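TRNA-splicing ligase RtcB (Thermus thermophilus, PDB 2EPG) probably joins RNA ends bearing a 2',3'-cyclic phosphate or 3'-phosphate to 5'-hydroxyl ends, using GTP and manganese, as an RNA ligase of the RtcB family. Local coordinates at residues Pro175-Phe180 and Asn307-Ala312; Ile181-Arg186 and Asn341-Glu346; Pro192-Glu197 and Gly290-Gln295. One frame throughout, in Å; residues are numbered along the deposited sequence.

Contact 1: residues Pro175-Phe180 and Asn307-Ala312; sequences PEDVRF and NRQLIA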
# COMPACT_ATOMS: atom_id res chain seq x y z
N PRO A 175 -14.05 -5.43 17.18
CA PRO A 175 -14.92 -6.05 16.18
C PRO A 175 -15.02 -5.26 14.88
O PRO A 175 -14.97 -5.82 13.79
CB PRO A 175 -16.27 -6.14 16.90
CG PRO A 175 -15.87 -6.28 18.34
CD PRO A 175 -14.75 -5.27 18.46
N GLU A 176 -15.14 -3.94 15.01
CA GLU A 176 -15.27 -3.08 13.84
C GLU A 176 -13.98 -2.85 13.02
O GLU A 176 -14.05 -2.31 11.93
CB GLU A 176 -15.84 -1.71 14.26
CG GLU A 176 -14.90 -0.90 15.17
CD GLU A 176 -15.10 0.62 15.04
OE1 GLU A 176 -16.25 1.09 15.17
OE2 GLU A 176 -14.10 1.34 14.80
N ASP A 177 -12.83 -3.28 13.53
CA ASP A 177 -11.58 -3.03 12.80
C ASP A 177 -11.61 -3.45 11.34
O ASP A 177 -11.15 -2.71 10.47
CB ASP A 177 -10.41 -3.74 13.49
CG ASP A 177 -10.01 -3.07 14.78
OD1 ASP A 177 -9.16 -3.64 15.50
OD2 ASP A 177 -10.53 -1.98 15.10
N VAL A 178 -12.15 -4.63 11.08
CA VAL A 178 -12.21 -5.21 9.75
C VAL A 178 -12.93 -4.38 8.70
O VAL A 178 -12.57 -4.44 7.53
CB VAL A 178 -12.85 -6.63 9.81
CG1 VAL A 178 -13.11 -7.16 8.41
CG2 VAL A 178 -11.92 -7.58 10.57
N ARG A 179 -13.95 -3.63 9.13
CA ARG A 179 -14.74 -2.78 8.24
C ARG A 179 -13.91 -1.72 7.55
O ARG A 179 -14.26 -1.25 6.47
CB ARG A 179 -15.85 -2.06 9.01
CG ARG A 179 -16.86 -2.95 9.72
CD ARG A 179 -18.25 -2.76 9.12
NE ARG A 179 -18.55 -1.34 8.92
CZ ARG A 179 -19.54 -0.88 8.16
NH1 ARG A 179 -19.74 0.42 8.02
NH2 ARG A 179 -20.33 -1.74 7.53
N PHE A 180 -12.81 -1.32 8.18
CA PHE A 180 -11.98 -0.26 7.61
C PHE A 180 -10.64 -0.70 7.03
O PHE A 180 -9.66 0.06 6.97
CB PHE A 180 -11.83 0.83 8.65
CG PHE A 180 -13.15 1.30 9.18
CD1 PHE A 180 -13.69 0.74 10.34
CD2 PHE A 180 -13.91 2.22 8.47
CE1 PHE A 180 -14.97 1.09 10.78
CE2 PHE A 180 -15.19 2.57 8.89
CZ PHE A 180 -15.72 2.01 10.05
N ASN A 307 -0.60 -8.89 10.07
CA ASN A 307 0.55 -8.30 10.73
C ASN A 307 0.24 -6.88 11.20
O ASN A 307 0.60 -6.49 12.33
CB ASN A 307 1.75 -8.29 9.77
CG ASN A 307 3.01 -7.82 10.45
OD1 ASN A 307 3.30 -8.23 11.57
ND2 ASN A 307 3.77 -6.96 9.79
N ARG A 308 -0.41 -6.08 10.35
CA ARG A 308 -0.74 -4.72 10.72
C ARG A 308 -1.83 -4.74 11.80
O ARG A 308 -1.82 -3.92 12.72
CB ARG A 308 -1.18 -3.91 9.50
CG ARG A 308 -0.04 -3.62 8.51
CD ARG A 308 -0.36 -2.49 7.52
NE ARG A 308 -1.37 -2.85 6.52
CZ ARG A 308 -1.10 -3.37 5.33
NH1 ARG A 308 -2.08 -3.65 4.50
NH2 ARG A 308 0.16 -3.63 4.97
N GLN A 309 -2.76 -5.68 11.69
CA GLN A 309 -3.82 -5.79 12.67
C GLN A 309 -3.20 -6.08 14.04
O GLN A 309 -3.59 -5.47 15.04
CB GLN A 309 -4.80 -6.90 12.29
CG GLN A 309 -5.89 -7.15 13.33
CD GLN A 309 -6.83 -5.94 13.53
OE1 GLN A 309 -7.28 -5.33 12.56
NE2 GLN A 309 -7.13 -5.63 14.78
N LEU A 310 -2.22 -6.99 14.08
CA LEU A 310 -1.57 -7.35 15.35
C LEU A 310 -0.84 -6.17 15.93
O LEU A 310 -0.92 -5.90 17.13
CB LEU A 310 -0.56 -8.51 15.16
CG LEU A 310 -0.63 -9.71 16.13
CD1 LEU A 310 0.70 -10.47 16.12
CD2 LEU A 310 -0.98 -9.25 17.54
N ILE A 311 -0.11 -5.46 15.09
CA ILE A 311 0.63 -4.30 15.56
C ILE A 311 -0.33 -3.26 16.14
O ILE A 311 -0.05 -2.66 17.18
CB ILE A 311 1.46 -3.68 14.42
CG1 ILE A 311 2.55 -4.67 13.99
CG2 ILE A 311 2.11 -2.36 14.88
CD1 ILE A 311 3.32 -4.28 12.74
N ALA A 312 -1.47 -3.08 15.49
CA ALA A 312 -2.46 -2.12 15.97
C ALA A 312 -2.94 -2.53 17.36
O ALA A 312 -3.15 -1.68 18.23
CB ALA A 312 -3.64 -2.04 15.01
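Gln309 reaches out from helix 288-321 and gives one amide hydrogen to Asp177, NE2 to OD1 at 2.9 Å. The bond is nearly straight, 168° at the hydrogen. OD1 accepts it on its anti side, a little out of the carboxylate plane, and lies almost in the plane of the amide. The two side chains cross at roughly a right angle, yet the flat groups are tilted by just 31°; the amide oxygen, Gln309 OE1, comes 3.6 Å from Asp177 CB. This single pair carries the contact, and the backbones stay well apart, with 8.2 Å between Asp177 CA and Gln309 CA.

The glutamine gets there by leaving the helix with CG anti to its backbone N and then bending at the next bond (chi2 63°), which turns the amide toward the short 3-10 turn. Its two ends are held on several sides: OE1 accepts from Arg112, and NE2 also donates to the carbonyl of Tyr172. With all these partners the choice between amide O and N is well defined, and rotation of the group is restrained.

Asp177 OD1 is shared as well. It forms a salt bridge with Arg316, two turns further along the same helix than Gln309, and takes the backbone N-H of Tyr174. The nearby guanidinium would favour the charged carboxylate in this buried place. Val333 of strand 332-347 packs against Asp177, while Ala164 and Val168 of helix 164-169 touch Gln309. The arrangement is a buried polar network, remote from the predicted metal and nucleotide sites, that ties the 3-10 turn of the loop between helices 164-169 and 197-203 to the long helix 288-321 of the RtcB fold.

Contact 2: residues Ile181-Arg186 and Asn341-Glu346; sequences IESQGR and NAKFEE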
# COMPACT_ATOMS: atom_id res chain seq x y z
N ILE A 181 -10.60 -1.95 6.59
CA ILE A 181 -9.42 -2.48 5.95
C ILE A 181 -9.87 -2.72 4.52
O ILE A 181 -11.00 -3.15 4.29
CB ILE A 181 -9.00 -3.84 6.52
CG1 ILE A 181 -8.78 -3.73 8.03
CG2 ILE A 181 -7.72 -4.31 5.83
CD1 ILE A 181 -8.51 -5.08 8.70
N GLU A 182 -8.99 -2.43 3.57
CA GLU A 182 -9.27 -2.67 2.16
C GLU A 182 -9.61 -4.17 2.06
O GLU A 182 -8.90 -5.01 2.64
CB GLU A 182 -8.02 -2.36 1.33
CG GLU A 182 -8.15 -2.65 -0.15
CD GLU A 182 -6.81 -2.63 -0.88
OE1 GLU A 182 -5.82 -2.10 -0.33
OE2 GLU A 182 -6.74 -3.16 -2.02
N SER A 183 -10.67 -4.50 1.32
CA SER A 183 -11.12 -5.89 1.13
C SER A 183 -11.34 -6.59 2.45
O SER A 183 -11.23 -7.81 2.53
CB SER A 183 -10.08 -6.68 0.33
OG SER A 183 -10.00 -6.21 -1.00
N GLN A 184 -11.66 -5.81 3.48
CA GLN A 184 -11.87 -6.32 4.82
C GLN A 184 -10.67 -7.14 5.31
O GLN A 184 -10.82 -8.05 6.14
CB GLN A 184 -13.18 -7.14 4.89
CG GLN A 184 -14.44 -6.27 4.75
CD GLN A 184 -15.59 -6.68 5.69
OE1 GLN A 184 -16.19 -7.76 5.56
NE2 GLN A 184 -15.89 -5.81 6.66
N GLY A 185 -9.48 -6.81 4.80
CA GLY A 185 -8.27 -7.49 5.21
C GLY A 185 -8.18 -8.94 4.76
O GLY A 185 -7.50 -9.73 5.41
N ARG A 186 -8.84 -9.28 3.65
CA ARG A 186 -8.83 -10.64 3.14
C ARG A 186 -8.93 -10.72 1.63
O ARG A 186 -9.95 -10.34 1.07
CB ARG A 186 -10.02 -11.43 3.71
CG ARG A 186 -10.15 -12.88 3.22
CD ARG A 186 -11.43 -13.53 3.79
NE ARG A 186 -11.59 -14.95 3.47
CZ ARG A 186 -12.10 -15.43 2.34
NH1 ARG A 186 -12.20 -16.75 2.16
NH2 ARG A 186 -12.54 -14.60 1.39
N ASN A 341 0.21 -4.64 -4.66
CA ASN A 341 -0.75 -5.72 -4.73
C ASN A 341 -1.40 -5.84 -6.10
O ASN A 341 -1.44 -4.89 -6.85
CB ASN A 341 -1.84 -5.50 -3.70
CG ASN A 341 -2.22 -6.76 -2.96
OD1 ASN A 341 -3.11 -6.76 -2.11
ND2 ASN A 341 -1.54 -7.85 -3.29
N ALA A 342 -1.89 -7.04 -6.43
CA ALA A 342 -2.61 -7.24 -7.68
C ALA A 342 -3.95 -7.75 -7.19
O ALA A 342 -4.02 -8.64 -6.35
CB ALA A 342 -1.93 -8.28 -8.55
N LYS A 343 -5.03 -7.17 -7.71
CA LYS A 343 -6.36 -7.55 -7.27
C LYS A 343 -7.32 -7.60 -8.43
O LYS A 343 -7.19 -6.83 -9.39
CB LYS A 343 -6.88 -6.53 -6.26
CG LYS A 343 -5.89 -6.23 -5.15
CD LYS A 343 -6.55 -5.48 -4.04
CE LYS A 343 -7.66 -6.30 -3.41
NZ LYS A 343 -8.46 -5.38 -2.58
N PHE A 344 -8.29 -8.51 -8.34
CA PHE A 344 -9.29 -8.59 -9.39
C PHE A 344 -10.33 -7.54 -9.05
O PHE A 344 -10.88 -7.52 -7.96
CB PHE A 344 -9.92 -9.98 -9.45
CG PHE A 344 -9.04 -11.01 -10.10
CD1 PHE A 344 -8.22 -11.84 -9.34
CD2 PHE A 344 -9.02 -11.14 -11.49
CE1 PHE A 344 -7.39 -12.79 -9.96
CE2 PHE A 344 -8.20 -12.08 -12.11
CZ PHE A 344 -7.39 -12.91 -11.35
N GLU A 345 -10.62 -6.66 -10.01
CA GLU A 345 -11.58 -5.59 -9.80
C GLU A 345 -12.44 -5.37 -11.04
O GLU A 345 -12.10 -5.82 -12.14
CB GLU A 345 -10.84 -4.29 -9.45
CG GLU A 345 -10.00 -4.36 -8.19
CD GLU A 345 -9.19 -3.10 -7.94
OE1 GLU A 345 -9.18 -2.17 -8.80
OE2 GLU A 345 -8.54 -3.03 -6.87
N GLU A 346 -13.57 -4.69 -10.86
CA GLU A 346 -14.48 -4.36 -11.94
C GLU A 346 -14.12 -3.00 -12.50
O GLU A 346 -14.17 -2.01 -11.77
CB GLU A 346 -15.93 -4.29 -11.45
CG GLU A 346 -16.50 -5.61 -10.97
CD GLU A 346 -16.65 -6.61 -12.09
OE1 GLU A 346 -16.19 -7.77 -11.90
OE2 GLU A 346 -17.23 -6.25 -13.15
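Lys343 NZ is gripped by two neighbouring side chains of the 181-186 loop, Glu182 and Ser183. The salt bridge to Glu182 OE2 measures 2.9 Å; the approach to Ser183 OG, modelled as a hydrogen bond, is so short that its exact length is doubtful. In the RtcB fold this joins an irregular loop to strand 332-347, which pairs antiparallel with strands 110-119 and 350-357.

The two side chains reach for each other from facing sides, the glutamate from the loop and the lysine from the strand. The glutamate leaves its backbone with CG anti to N (chi1 177°) and stays extended, presenting OE2 on its anti side with the ammonium 27° out of the carboxylate plane. The lysine chain already has CD 3.1 Å from Glu182 OE2, and the bend at chi3 (62°) then turns CE and NZ in between the glutamate and the serine.

The other carboxylate oxygen, Glu182 OE1, accepts the backbone N-H of Ala338, so this one side chain links the lysine to an earlier part of the same strand. Backbone bonding between Glu182 and Asp336 holds the loop beside that part too. The Glu182 side chain lies about 7 Å from that of His339, predicted to bind manganese and GMP, which places the bridge close to the probable active site. Shortening the glutamate to an alanine here is likely to leave the buried Lys343 ammonium without its carboxylate mate and the N-H of Ala338 without its acceptor.

A second acid, Glu345, lies on the same strand but is paired with Arg356. The positive charges of Lys343 and Arg356 probably ease the nearness of the two carboxylates, whose closest oxygens, Glu182 OE2 and Glu345 OE2, are 5.2 Å apart.

Contact 3: residues Pro192-Glu197 and Gly290-Gln295; sequences PDKVSE and GQDYLQ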
# COMPACT_ATOMS: atom_id res chain seq x y z
N PRO A 192 -2.75 -21.35 1.25
CA PRO A 192 -1.42 -21.60 1.82
C PRO A 192 -0.65 -22.72 1.13
O PRO A 192 0.57 -22.74 1.17
CB PRO A 192 -1.72 -21.92 3.29
CG PRO A 192 -3.06 -21.30 3.53
CD PRO A 192 -3.80 -21.58 2.26
N ASP A 193 -1.35 -23.65 0.49
CA ASP A 193 -0.68 -24.77 -0.18
C ASP A 193 0.28 -24.31 -1.27
O ASP A 193 1.26 -25.00 -1.57
CB ASP A 193 -1.70 -25.73 -0.80
CG ASP A 193 -2.55 -26.45 0.24
OD1 ASP A 193 -3.61 -27.00 -0.14
OD2 ASP A 193 -2.16 -26.46 1.43
N LYS A 194 0.02 -23.14 -1.85
CA LYS A 194 0.85 -22.59 -2.91
C LYS A 194 2.00 -21.75 -2.36
O LYS A 194 2.83 -21.24 -3.12
CB LYS A 194 -0.02 -21.75 -3.85
CG LYS A 194 -1.33 -22.44 -4.27
CD LYS A 194 -1.06 -23.73 -5.06
CE LYS A 194 -2.37 -24.37 -5.51
NZ LYS A 194 -2.13 -25.31 -6.64
N VAL A 195 2.04 -21.60 -1.05
CA VAL A 195 3.11 -20.84 -0.39
C VAL A 195 4.20 -21.85 -0.03
O VAL A 195 3.92 -22.85 0.64
CB VAL A 195 2.58 -20.15 0.88
CG1 VAL A 195 3.72 -19.47 1.64
CG2 VAL A 195 1.51 -19.14 0.50
N SER A 196 5.43 -21.60 -0.46
CA SER A 196 6.54 -22.53 -0.20
C SER A 196 6.85 -22.66 1.28
O SER A 196 6.56 -21.75 2.07
CB SER A 196 7.80 -22.10 -0.94
OG SER A 196 8.43 -21.01 -0.30
N GLU A 197 7.44 -23.79 1.66
CA GLU A 197 7.80 -24.04 3.05
C GLU A 197 8.70 -22.93 3.52
O GLU A 197 8.56 -22.43 4.63
CB GLU A 197 8.57 -25.35 3.20
CG GLU A 197 7.85 -26.58 2.72
CD GLU A 197 8.64 -27.82 3.03
OE1 GLU A 197 8.75 -28.14 4.23
OE2 GLU A 197 9.16 -28.46 2.10
N GLY A 290 0.19 -19.22 -13.17
CA GLY A 290 -0.38 -17.91 -12.91
C GLY A 290 -1.32 -18.03 -11.73
O GLY A 290 -1.24 -17.26 -10.77
N GLN A 291 -2.22 -19.01 -11.79
CA GLN A 291 -3.18 -19.26 -10.72
C GLN A 291 -2.50 -19.52 -9.39
O GLN A 291 -2.98 -19.05 -8.34
CB GLN A 291 -4.05 -20.46 -11.08
CG GLN A 291 -5.07 -20.18 -12.17
CD GLN A 291 -6.19 -19.30 -11.66
OE1 GLN A 291 -6.95 -19.69 -10.78
NE2 GLN A 291 -6.29 -18.09 -12.21
N ASP A 292 -1.40 -20.27 -9.40
CA ASP A 292 -0.71 -20.58 -8.15
C ASP A 292 -0.12 -19.35 -7.50
O ASP A 292 -0.25 -19.16 -6.29
CB ASP A 292 0.38 -21.62 -8.38
CG ASP A 292 -0.17 -23.03 -8.57
OD1 ASP A 292 0.64 -23.93 -8.84
OD2 ASP A 292 -1.39 -23.25 -8.45
N TYR A 293 0.53 -18.51 -8.30
CA TYR A 293 1.14 -17.29 -7.77
C TYR A 293 0.07 -16.38 -7.17
O TYR A 293 0.25 -15.80 -6.09
CB TYR A 293 1.89 -16.51 -8.86
CG TYR A 293 2.26 -15.10 -8.42
CD1 TYR A 293 3.18 -14.89 -7.39
CD2 TYR A 293 1.63 -13.98 -8.98
CE1 TYR A 293 3.47 -13.61 -6.92
CE2 TYR A 293 1.91 -12.68 -8.51
CZ TYR A 293 2.83 -12.51 -7.48
OH TYR A 293 3.10 -11.23 -6.99
N LEU A 294 -1.05 -16.27 -7.88
CA LEU A 294 -2.13 -15.41 -7.41
C LEU A 294 -2.64 -15.92 -6.07
O LEU A 294 -2.91 -15.12 -5.17
CB LEU A 294 -3.27 -15.36 -8.43
CG LEU A 294 -3.03 -14.37 -9.59
CD1 LEU A 294 -4.06 -14.59 -10.70
CD2 LEU A 294 -3.10 -12.94 -9.07
N GLN A 295 -2.74 -17.24 -5.92
CA GLN A 295 -3.20 -17.81 -4.65
C GLN A 295 -2.20 -17.61 -3.54
O GLN A 295 -2.58 -17.36 -2.40
CB GLN A 295 -3.51 -19.29 -4.82
CG GLN A 295 -4.78 -19.56 -5.57
CD GLN A 295 -4.86 -21.01 -6.05
OE1 GLN A 295 -4.48 -21.93 -5.33
NE2 GLN A 295 -5.37 -21.20 -7.25
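Lys194 and Asp292 form a salt bridge between a short 3-10 turn and helix 288-321, with Lys194 NZ 2.8 Å from Asp292 OD2. The ammonium does not lie in the carboxylate plane but comes to it from above, 46° out. The chain below follows the same acid: Lys194 CD runs 3.4 Å from Asp292 OD2, so methylenes as well as charge lie against the carboxylate. The other oxygen, Asp292 OD1, is bound by Arg263 of helix 250-265, and a carboxylate flanked by two cations is likely to stay ionised.

Gln295, about one helical turn further on, meets the lysine chain with its amide oxygen. Its OE1 stands 3.2 Å from Lys194 CE and 3.4 Å from Lys194 CG; these are contacts with carbon, and the oxygen has a weak hydrogen bond from Asn191. With CG already beside Gln295, the turn at the second torsion (chi2 -63°) swings CD toward Asp292, and the extended end brings NZ to the carboxylate. Nearer the backbone, Lys194 CB rests 3.6 Å from the carbonyl oxygen of Asp292.

Around this surface pairing, Val195 packs on Ala296 and Ala299 of the long helix, and the carbonyl of Lys194 is bonded to the hydroxyl of Tyr260. Ser196 then N-caps helix 197-203, its OG hydrogen-bonded to the N-H of Ala199. The arrangement is a partly exposed loop-to-helix salt bridge two residues ahead of an N-cap, joining the approach to helix 197-203 to the start of helix 288-321, away from the predicted catalytic site.

The first segments of all three contacts come from one loop, between helices 164-169 and 197-203. Contacts 1 and 3 fasten it to helix 288-321, about 24 Å apart between centres, whereas contact 2 fastens it to strand 332-347. Contacts 1 and 2 are buried and contact 3 lies at the surface, but in all three a carboxylate has a further partner outside the pair; contact 3 adds the longest run of methylene packing. A neutral amide meets a carboxylate in contact 1, while contacts 2 and 3 rely on lysine. Contact 2 alone approaches the predicted GMP site. It touches both others, through Val178 on Gln184 and Phe344 on Leu294.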